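Local atomic coordinates of polyketide biosynthesis 3-hydroxy-3-methylglutaryl-ACP synthase PksG (Bacillus subtilis, PDB entry 4YXT), a protein that catalyses the aldol condensation of acetyl-AcpK with a beta-ketothioester polyketide intermediate on PksL during bacillaene biosynthesis. Residues 46-51 with 392-397; 386-391 with 415-420. The protein carries 1 engineered substitution. One frame throughout, in Å; residues are numbered along the deposited sequence.

Contact 1: 46-51 with 392-397; sequences LPYEDP and PGIMQS
Leu46 and Tyr48, both on a type I beta turn from Leu46 to Glu49, pack against Ile394 and Met395 of the short helix 392-397, in a loop-on-helix contact that includes a Met-aromatic pair. Leu46 and Ile394 reach toward each other tip to tip, and the closest approach across the interface is Leu46 CD2 to Ile394 CD1 at 3.6 Å, with CD1 at the end of an extended chain. Ile394 also passes obliquely by the end of Tyr48, whose OH lies 4.0 Å from Ile394 CD1. Met395 and Tyr48 reach toward one another from opposite directions. The Met395 chain bends at chi2 and chi3, and its SD stands 5.0 Å from the centroid of the Tyr48 ring, obliquely, 35° off the ring normal; high B factors make this detail less certain. With Tyr48 CG between its own backbone N and carbonyl carbon (chi1 41°), the ring is turned back over the turn, and Leu46 CB lies over one face near its rim, 4.1 Å above the plane. Wedged among these apolar groups, the buried Tyr48 OH has no hydrogen-bonding partner in the model. Phe405 of strand 403-410 and Phe388 add further aromatic packing round Tyr48, while Tyr360 lies against Ile394. The contact brings the loop before helix 51-64 onto the C-terminal part of the thiolase-like chain, away from Cys114 and His250, the probable catalytic residues. The turn is closed by Glu49 N bonding to Leu46 O and is braced by the Glu49 carboxylate, whose OE1 takes a nearly straight bond (174°) from Leu46 N on its anti lone pair at 2.8 Å.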
ATOM      1  N   LEU A  46     -13.292 -15.198 -14.207  1.00 35.06           N
ATOM      2  CA  LEU A  46     -14.288 -16.182 -13.842  1.00 35.80           C
ATOM      3  C   LEU A  46     -14.406 -16.316 -12.319  1.00 36.37           C
ATOM      4  O   LEU A  46     -13.495 -15.914 -11.565  1.00 31.54           O
ATOM      5  CB  LEU A  46     -13.900 -17.520 -14.449  1.00 38.39           C
ATOM      6  CG  LEU A  46     -13.664 -17.450 -15.959  1.00 40.57           C
ATOM      7  CD1 LEU A  46     -12.513 -18.331 -16.447  1.00 40.97           C
ATOM      8  CD2 LEU A  46     -14.960 -17.818 -16.630  1.00 44.28           C
ATOM      9  N   PRO A  47     -15.528 -16.891 -11.854  1.00 36.87           N
ATOM     10  CA  PRO A  47     -15.806 -17.068 -10.436  1.00 36.49           C
ATOM     11  C   PRO A  47     -14.688 -17.738  -9.643  1.00 33.65           C
ATOM     12  O   PRO A  47     -14.558 -17.494  -8.440  1.00 36.29           O
ATOM     13  CB  PRO A  47     -17.051 -17.966 -10.461  1.00 38.46           C
ATOM     14  CG  PRO A  47     -17.778 -17.486 -11.660  1.00 38.41           C
ATOM     15  CD  PRO A  47     -16.701 -17.258 -12.672  1.00 37.36           C
ATOM     16  N   TYR A  48     -13.890 -18.580 -10.290  1.00 30.11           N
ATOM     17  CA  TYR A  48     -12.816 -19.261  -9.592  1.00 29.91           C
ATOM     18  C   TYR A  48     -11.455 -18.600  -9.876  1.00 27.73           C
ATOM     19  O   TYR A  48     -10.412 -19.219  -9.783  1.00 23.53           O
ATOM     20  CB  TYR A  48     -12.811 -20.759  -9.918  1.00 31.72           C
ATOM     21  CG  TYR A  48     -13.068 -21.084 -11.347  1.00 33.76           C
ATOM     22  CD1 TYR A  48     -14.330 -21.510 -11.787  1.00 35.99           C
ATOM     23  CD2 TYR A  48     -12.059 -20.942 -12.286  1.00 37.43           C
ATOM     24  CE1 TYR A  48     -14.543 -21.810 -13.132  1.00 35.79           C
ATOM     25  CE2 TYR A  48     -12.262 -21.233 -13.610  1.00 36.49           C
ATOM     26  CZ  TYR A  48     -13.491 -21.668 -14.031  1.00 34.74           C
ATOM     27  OH  TYR A  48     -13.623 -21.948 -15.369  1.00 34.84           O
ATOM     28  N   GLU A  49     -11.485 -17.342 -10.279  1.00 30.09           N
ATOM     29  CA  GLU A  49     -10.268 -16.565 -10.349  1.00 30.51           C
ATOM     30  C   GLU A  49     -10.494 -15.428  -9.393  1.00 29.14           C
ATOM     31  O   GLU A  49     -11.636 -15.087  -9.073  1.00 27.23           O
ATOM     32  CB  GLU A  49     -10.030 -16.074 -11.730  1.00 30.11           C
ATOM     33  CG  GLU A  49      -9.814 -17.186 -12.726  1.00 32.61           C
ATOM     34  CD  GLU A  49      -9.709 -16.631 -14.109  1.00 34.79           C
ATOM     35  OE1 GLU A  49     -10.731 -16.120 -14.635  1.00 36.57           O
ATOM     36  OE2 GLU A  49      -8.584 -16.651 -14.626  1.00 37.50           O
ATOM     37  N   ASP A  50      -9.388 -14.910  -8.893  1.00 26.21           N
ATOM     38  CA  ASP A  50      -9.390 -13.745  -8.058  1.00 25.11           C
ATOM     39  C   ASP A  50      -8.061 -13.025  -8.280  1.00 23.92           C
ATOM     40  O   ASP A  50      -7.290 -13.417  -9.132  1.00 22.95           O
ATOM     41  CB  ASP A  50      -9.669 -14.135  -6.612  1.00 26.96           C
ATOM     42  CG  ASP A  50      -8.497 -14.764  -5.927  1.00 27.03           C
ATOM     43  OD1 ASP A  50      -7.409 -14.897  -6.525  1.00 25.74           O
ATOM     44  OD2 ASP A  50      -8.680 -15.046  -4.732  1.00 27.80           O
ATOM     45  N   PRO A  51      -7.822 -11.920  -7.574  1.00 23.70           N
ATOM     46  CA  PRO A  51      -6.484 -11.296  -7.790  1.00 23.11           C
ATOM     47  C   PRO A  51      -5.252 -12.091  -7.402  1.00 20.24           C
ATOM     48  O   PRO A  51      -4.145 -11.772  -7.875  1.00 25.28           O
ATOM     49  CB  PRO A  51      -6.567 -10.035  -6.947  1.00 22.85           C
ATOM     50  CG  PRO A  51      -8.037  -9.737  -6.922  1.00 22.96           C
ATOM     51  CD  PRO A  51      -8.746 -11.036  -6.857  1.00 20.99           C
ATOM     52  N   PRO A 392     -18.418 -25.780 -18.584  1.00 63.07           N
ATOM     53  CA  PRO A 392     -17.571 -26.990 -18.731  1.00 58.84           C
ATOM     54  C   PRO A 392     -16.475 -26.902 -19.804  1.00 57.12           C
ATOM     55  O   PRO A 392     -15.419 -27.534 -19.674  1.00 56.54           O
ATOM     56  CB  PRO A 392     -18.573 -28.107 -19.066  1.00 57.99           C
ATOM     57  CG  PRO A 392     -19.944 -27.539 -18.833  1.00 59.15           C
ATOM     58  CD  PRO A 392     -19.841 -26.042 -18.890  1.00 60.70           C
ATOM     59  N   GLY A 393     -16.719 -26.138 -20.856  1.00 55.70           N
ATOM     60  CA  GLY A 393     -15.717 -25.990 -21.898  1.00 58.61           C
ATOM     61  C   GLY A 393     -14.356 -25.673 -21.321  1.00 61.26           C
ATOM     62  O   GLY A 393     -13.451 -26.503 -21.384  1.00 55.75           O
ATOM     63  N   ILE A 394     -14.285 -24.517 -20.648  1.00 65.57           N
ATOM     64  CA  ILE A 394     -13.043 -23.719 -20.437  1.00 69.38           C
ATOM     65  C   ILE A 394     -11.848 -24.487 -19.894  1.00 71.63           C
ATOM     66  O   ILE A 394     -10.731 -24.366 -20.403  1.00 75.44           O
ATOM     67  CB  ILE A 394     -13.273 -22.519 -19.472  1.00 70.60           C
ATOM     68  CG1 ILE A 394     -14.527 -21.725 -19.865  1.00 73.36           C
ATOM     69  CG2 ILE A 394     -12.069 -21.588 -19.501  1.00 67.06           C
ATOM     70  CD1 ILE A 394     -14.929 -20.641 -18.896  1.00 75.91           C
ATOM     71  N   MET A 395     -12.084 -25.243 -18.834  1.00 74.75           N
ATOM     72  CA  MET A 395     -11.026 -25.996 -18.197  1.00 80.05           C
ATOM     73  C   MET A 395     -10.454 -27.018 -19.161  1.00 77.39           C
ATOM     74  O   MET A 395      -9.247 -27.036 -19.394  1.00 79.32           O
ATOM     75  CB  MET A 395     -11.560 -26.705 -16.952  1.00 84.73           C
ATOM     76  CG  MET A 395     -12.105 -25.762 -15.890  1.00 84.60           C
ATOM     77  SD  MET A 395     -10.909 -25.324 -14.617  1.00 77.70           S
ATOM     78  CE  MET A 395      -9.497 -24.800 -15.598  1.00 74.07           C
ATOM     79  N   GLN A 396     -11.331 -27.856 -19.713  1.00 75.55           N
ATOM     80  CA  GLN A 396     -10.958 -28.835 -20.734  1.00 73.49           C
ATOM     81  C   GLN A 396     -10.389 -28.153 -21.977  1.00 77.98           C
ATOM     82  O   GLN A 396      -9.501 -28.704 -22.625  1.00 75.74           O
ATOM     83  CB  GLN A 396     -12.164 -29.694 -21.134  1.00 71.79           C
ATOM     84  N   SER A 397     -10.899 -26.961 -22.303  1.00 78.99           N
ATOM     85  CA  SER A 397     -10.465 -26.215 -23.501  1.00 80.96           C
ATOM     86  C   SER A 397      -8.938 -26.058 -23.645  1.00 83.43           C
ATOM     87  O   SER A 397      -8.346 -26.652 -24.541  1.00 81.99           O
ATOM     88  CB  SER A 397     -11.129 -24.840 -23.555  1.00 78.91           C
ATOM     89  OG  SER A 397     -10.165 -23.824 -23.801  1.00 81.01           O
TER

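Contact 2: 386-391 with 415-420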
ATOM      1  N   LEU A 386     -16.360 -23.733  -4.881  1.00 43.06           N
ATOM      2  CA  LEU A 386     -16.481 -23.422  -6.306  1.00 44.25           C
ATOM      3  C   LEU A 386     -16.487 -24.659  -7.217  1.00 44.28           C
ATOM      4  O   LEU A 386     -15.964 -25.713  -6.846  1.00 43.56           O
ATOM      5  CB  LEU A 386     -15.350 -22.463  -6.719  1.00 43.67           C
ATOM      6  CG  LEU A 386     -15.677 -21.046  -6.232  1.00 42.58           C
ATOM      7  CD1 LEU A 386     -14.572 -20.513  -5.354  1.00 44.45           C
ATOM      8  CD2 LEU A 386     -15.996 -20.108  -7.381  1.00 42.90           C
ATOM      9  N   ASP A 387     -17.079 -24.500  -8.403  1.00 45.49           N
ATOM     10  CA  ASP A 387     -17.161 -25.571  -9.407  1.00 47.12           C
ATOM     11  C   ASP A 387     -16.503 -25.182 -10.709  1.00 45.36           C
ATOM     12  O   ASP A 387     -16.964 -24.317 -11.448  1.00 39.97           O
ATOM     13  CB  ASP A 387     -18.605 -25.984  -9.691  1.00 51.17           C
ATOM     14  CG  ASP A 387     -18.712 -26.874 -10.929  1.00 52.38           C
ATOM     15  OD1 ASP A 387     -18.194 -28.028 -10.939  1.00 46.46           O
ATOM     16  OD2 ASP A 387     -19.265 -26.372 -11.926  1.00 57.57           O
ATOM     17  N   PHE A 388     -15.419 -25.881 -10.998  1.00 50.14           N
ATOM     18  CA  PHE A 388     -14.652 -25.634 -12.173  1.00 51.50           C
ATOM     19  C   PHE A 388     -15.374 -26.094 -13.430  1.00 53.97           C
ATOM     20  O   PHE A 388     -14.781 -26.119 -14.486  1.00 59.67           O
ATOM     21  CB  PHE A 388     -13.303 -26.339 -12.035  1.00 57.63           C
ATOM     22  CG  PHE A 388     -12.469 -25.846 -10.877  1.00 60.07           C
ATOM     23  CD1 PHE A 388     -12.507 -24.513 -10.479  1.00 59.41           C
ATOM     24  CD2 PHE A 388     -11.626 -26.718 -10.203  1.00 61.32           C
ATOM     25  CE1 PHE A 388     -11.734 -24.070  -9.430  1.00 59.60           C
ATOM     26  CE2 PHE A 388     -10.848 -26.277  -9.149  1.00 63.94           C
ATOM     27  CZ  PHE A 388     -10.899 -24.949  -8.767  1.00 62.48           C
ATOM     28  N   GLU A 389     -16.651 -26.452 -13.319  1.00 65.36           N
ATOM     29  CA  GLU A 389     -17.470 -26.887 -14.464  1.00 70.30           C
ATOM     30  C   GLU A 389     -18.631 -25.914 -14.748  1.00 68.72           C
ATOM     31  O   GLU A 389     -19.439 -26.162 -15.634  1.00 70.19           O
ATOM     32  CB  GLU A 389     -18.029 -28.308 -14.220  1.00 71.24           C
ATOM     33  CG  GLU A 389     -16.995 -29.373 -13.844  1.00 68.68           C
ATOM     34  CD  GLU A 389     -16.181 -29.887 -15.020  1.00 69.63           C
ATOM     35  OE1 GLU A 389     -15.462 -30.892 -14.840  1.00 72.09           O
ATOM     36  OE2 GLU A 389     -16.251 -29.309 -16.126  1.00 75.18           O
ATOM     37  N   MET A 390     -18.703 -24.811 -13.998  1.00 68.94           N
ATOM     38  CA  MET A 390     -19.748 -23.796 -14.182  1.00 66.56           C
ATOM     39  C   MET A 390     -19.799 -23.273 -15.622  1.00 62.54           C
ATOM     40  O   MET A 390     -20.768 -22.631 -15.998  1.00 64.80           O
ATOM     41  CB  MET A 390     -19.532 -22.623 -13.217  1.00 65.59           C
ATOM     42  N   ILE A 391     -18.724 -23.492 -16.378  1.00 61.79           N
ATOM     43  CA  ILE A 391     -18.725 -23.449 -17.845  1.00 65.76           C
ATOM     44  C   ILE A 391     -17.837 -24.591 -18.343  1.00 61.91           C
ATOM     45  O   ILE A 391     -16.641 -24.397 -18.543  1.00 62.41           O
ATOM     46  CB  ILE A 391     -18.166 -22.124 -18.416  1.00 69.50           C
ATOM     47  CG1 ILE A 391     -18.970 -20.918 -17.906  1.00 70.48           C
ATOM     48  CG2 ILE A 391     -18.180 -22.165 -19.944  1.00 69.79           C
ATOM     49  CD1 ILE A 391     -18.427 -19.572 -18.358  1.00 72.95           C
ATOM     50  N   LYS A 415      -8.616 -21.042  -0.308  1.00 26.81           N
ATOM     51  CA  LYS A 415      -7.743 -22.137  -0.666  1.00 27.67           C
ATOM     52  C   LYS A 415      -7.704 -22.335  -2.154  1.00 24.51           C
ATOM     53  O   LYS A 415      -8.733 -22.347  -2.803  1.00 23.97           O
ATOM     54  CB  LYS A 415      -8.162 -23.379   0.102  1.00 31.30           C
ATOM     55  CG  LYS A 415      -8.081 -23.142   1.626  1.00 32.96           C
ATOM     56  CD  LYS A 415      -8.867 -24.171   2.405  1.00 37.71           C
ATOM     57  CE  LYS A 415      -8.410 -25.590   2.058  1.00 40.20           C
ATOM     58  NZ  LYS A 415      -9.613 -26.457   2.005  1.00 41.76           N
ATOM     59  N   TYR A 416      -6.485 -22.426  -2.688  1.00 22.61           N
ATOM     60  CA  TYR A 416      -6.258 -22.487  -4.106  1.00 22.77           C
ATOM     61  C   TYR A 416      -5.732 -23.863  -4.501  1.00 23.99           C
ATOM     62  O   TYR A 416      -5.355 -24.641  -3.680  1.00 20.42           O
ATOM     63  CB  TYR A 416      -5.319 -21.357  -4.569  1.00 22.92           C
ATOM     64  CG  TYR A 416      -5.836 -19.983  -4.183  1.00 21.74           C
ATOM     65  CD1 TYR A 416      -6.520 -19.206  -5.076  1.00 19.97           C
ATOM     66  CD2 TYR A 416      -5.632 -19.477  -2.884  1.00 22.83           C
ATOM     67  CE1 TYR A 416      -7.013 -17.950  -4.703  1.00 21.77           C
ATOM     68  CE2 TYR A 416      -6.105 -18.232  -2.507  1.00 21.99           C
ATOM     69  CZ  TYR A 416      -6.789 -17.471  -3.415  1.00 20.94           C
ATOM     70  OH  TYR A 416      -7.260 -16.258  -3.036  1.00 20.48           O
ATOM     71  N   ARG A 417      -5.745 -24.141  -5.786  1.00 29.09           N
ATOM     72  CA  ARG A 417      -5.349 -25.444  -6.311  1.00 33.09           C
ATOM     73  C   ARG A 417      -4.721 -25.260  -7.684  1.00 31.45           C
ATOM     74  O   ARG A 417      -5.157 -24.398  -8.468  1.00 29.99           O
ATOM     75  CB  ARG A 417      -6.599 -26.305  -6.436  1.00 37.32           C
ATOM     76  CG  ARG A 417      -6.374 -27.738  -6.884  1.00 43.35           C
ATOM     77  CD  ARG A 417      -7.714 -28.346  -7.284  1.00 46.57           C
ATOM     78  NE  ARG A 417      -7.584 -29.751  -7.668  1.00 53.44           N
ATOM     79  CZ  ARG A 417      -8.597 -30.611  -7.744  1.00 56.51           C
ATOM     80  NH1 ARG A 417      -9.830 -30.218  -7.453  1.00 59.35           N
ATOM     81  NH2 ARG A 417      -8.378 -31.873  -8.099  1.00 57.53           N
ATOM     82  N   TRP A 418      -3.726 -26.087  -7.968  1.00 31.74           N
ATOM     83  CA  TRP A 418      -3.085 -26.140  -9.261  1.00 32.08           C
ATOM     84  C   TRP A 418      -3.887 -27.021 -10.225  1.00 36.18           C
ATOM     85  O   TRP A 418      -4.383 -28.056  -9.849  1.00 35.61           O
ATOM     86  CB  TRP A 418      -1.688 -26.701  -9.110  1.00 31.02           C
ATOM     87  CG  TRP A 418      -0.843 -25.828  -8.325  1.00 32.23           C
ATOM     88  CD1 TRP A 418      -0.424 -26.029  -7.046  1.00 34.63           C
ATOM     89  CD2 TRP A 418      -0.312 -24.558  -8.731  1.00 32.56           C
ATOM     90  NE1 TRP A 418       0.371 -24.972  -6.642  1.00 34.55           N
ATOM     91  CE2 TRP A 418       0.444 -24.057  -7.657  1.00 32.16           C
ATOM     92  CE3 TRP A 418      -0.390 -23.805  -9.909  1.00 29.91           C
ATOM     93  CZ2 TRP A 418       1.122 -22.830  -7.727  1.00 35.44           C
ATOM     94  CZ3 TRP A 418       0.246 -22.595  -9.967  1.00 33.27           C
ATOM     95  CH2 TRP A 418       1.009 -22.112  -8.886  1.00 33.34           C
ATOM     96  N   ILE A 419      -4.037 -26.590 -11.465  1.00 41.28           N
ATOM     97  CA  ILE A 419      -4.767 -27.361 -12.461  1.00 42.63           C
ATOM     98  C   ILE A 419      -4.055 -27.259 -13.798  1.00 46.32           C
ATOM     99  O   ILE A 419      -3.434 -26.220 -14.097  1.00 41.25           O
ATOM    100  CB  ILE A 419      -6.221 -26.877 -12.573  1.00 50.10           C
ATOM    101  CG1 ILE A 419      -6.944 -27.187 -11.261  1.00 53.38           C
ATOM    102  CG2 ILE A 419      -6.925 -27.524 -13.772  1.00 50.85           C
ATOM    103  CD1 ILE A 419      -8.388 -26.767 -11.183  1.00 56.54           C
ATOM    104  N   SER A 420      -4.091 -28.362 -14.554  1.00 45.46           N
ATOM    105  CA  SER A 420      -3.756 -28.392 -15.981  1.00 51.13           C
ATOM    106  C   SER A 420      -4.042 -29.773 -16.549  1.00 57.03           C
ATOM    107  O   SER A 420      -3.394 -30.754 -16.167  1.00 56.56           O
ATOM    108  CB  SER A 420      -2.295 -28.062 -16.237  1.00 57.79           C
ATOM    109  OG  SER A 420      -2.089 -27.880 -17.629  1.00 62.33           O
TER
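The Phe388 ring meets Arg417 at one edge, where Arg417 CD lies near the ring plane, 4.2 Å from Phe388 CE2, while Ile419 CD1 meets the CD2-CE2 bond obliquely. The guanidinium is not stacked on the ring: the two planes are 56° apart, and the CD methylene of the arginine does the touching. Arg417 is extended, with CG opposite its backbone N (chi1 -176°), which carries CD out to the ring. Ile419 CD1 is only 3.2 Å from Phe388 CE2 and 3.4 Å from Phe388 CD2; the first value is short for two carbons and may reflect coordinate error as much as tight packing. Phe388 comes from the second position of the type I turn Asp387 to Met390, closed by a bond from Met390 N to Asp387 O. Tyr48 also meets the ring edge-to-face, and Phe405 touches it from the middle strand. On the strand, Tyr416 and Trp418 pack on helix 51-64. The contact is surface packing of a turn across the three-stranded antiparallel sheet 384-385, 403-410 and 413-419.

How the contacts relate
The two contacts lie side by side, their centres about 7 Å apart and some 21 and 24 Å from the centre of the chain. Their segments alternate in sequence: 46-51, then 386-391, followed at once by 392-397, and finally 415-420 at the C-terminus. Contact 2 includes strand 413-419 of the small sheet that ends the chain; contact 1 leans on its middle strand, 403-410, through backbone bonds of Tyr48 with Leu406 and Met395 packing on Phe405. Asp50, which precedes helix 51-64, caps Thr53 N and pairs with Arg414, with a probable hydrogen bond to Tyr416 OH. The C-terminal sheet is thereby joined to an N-terminal loop and helix.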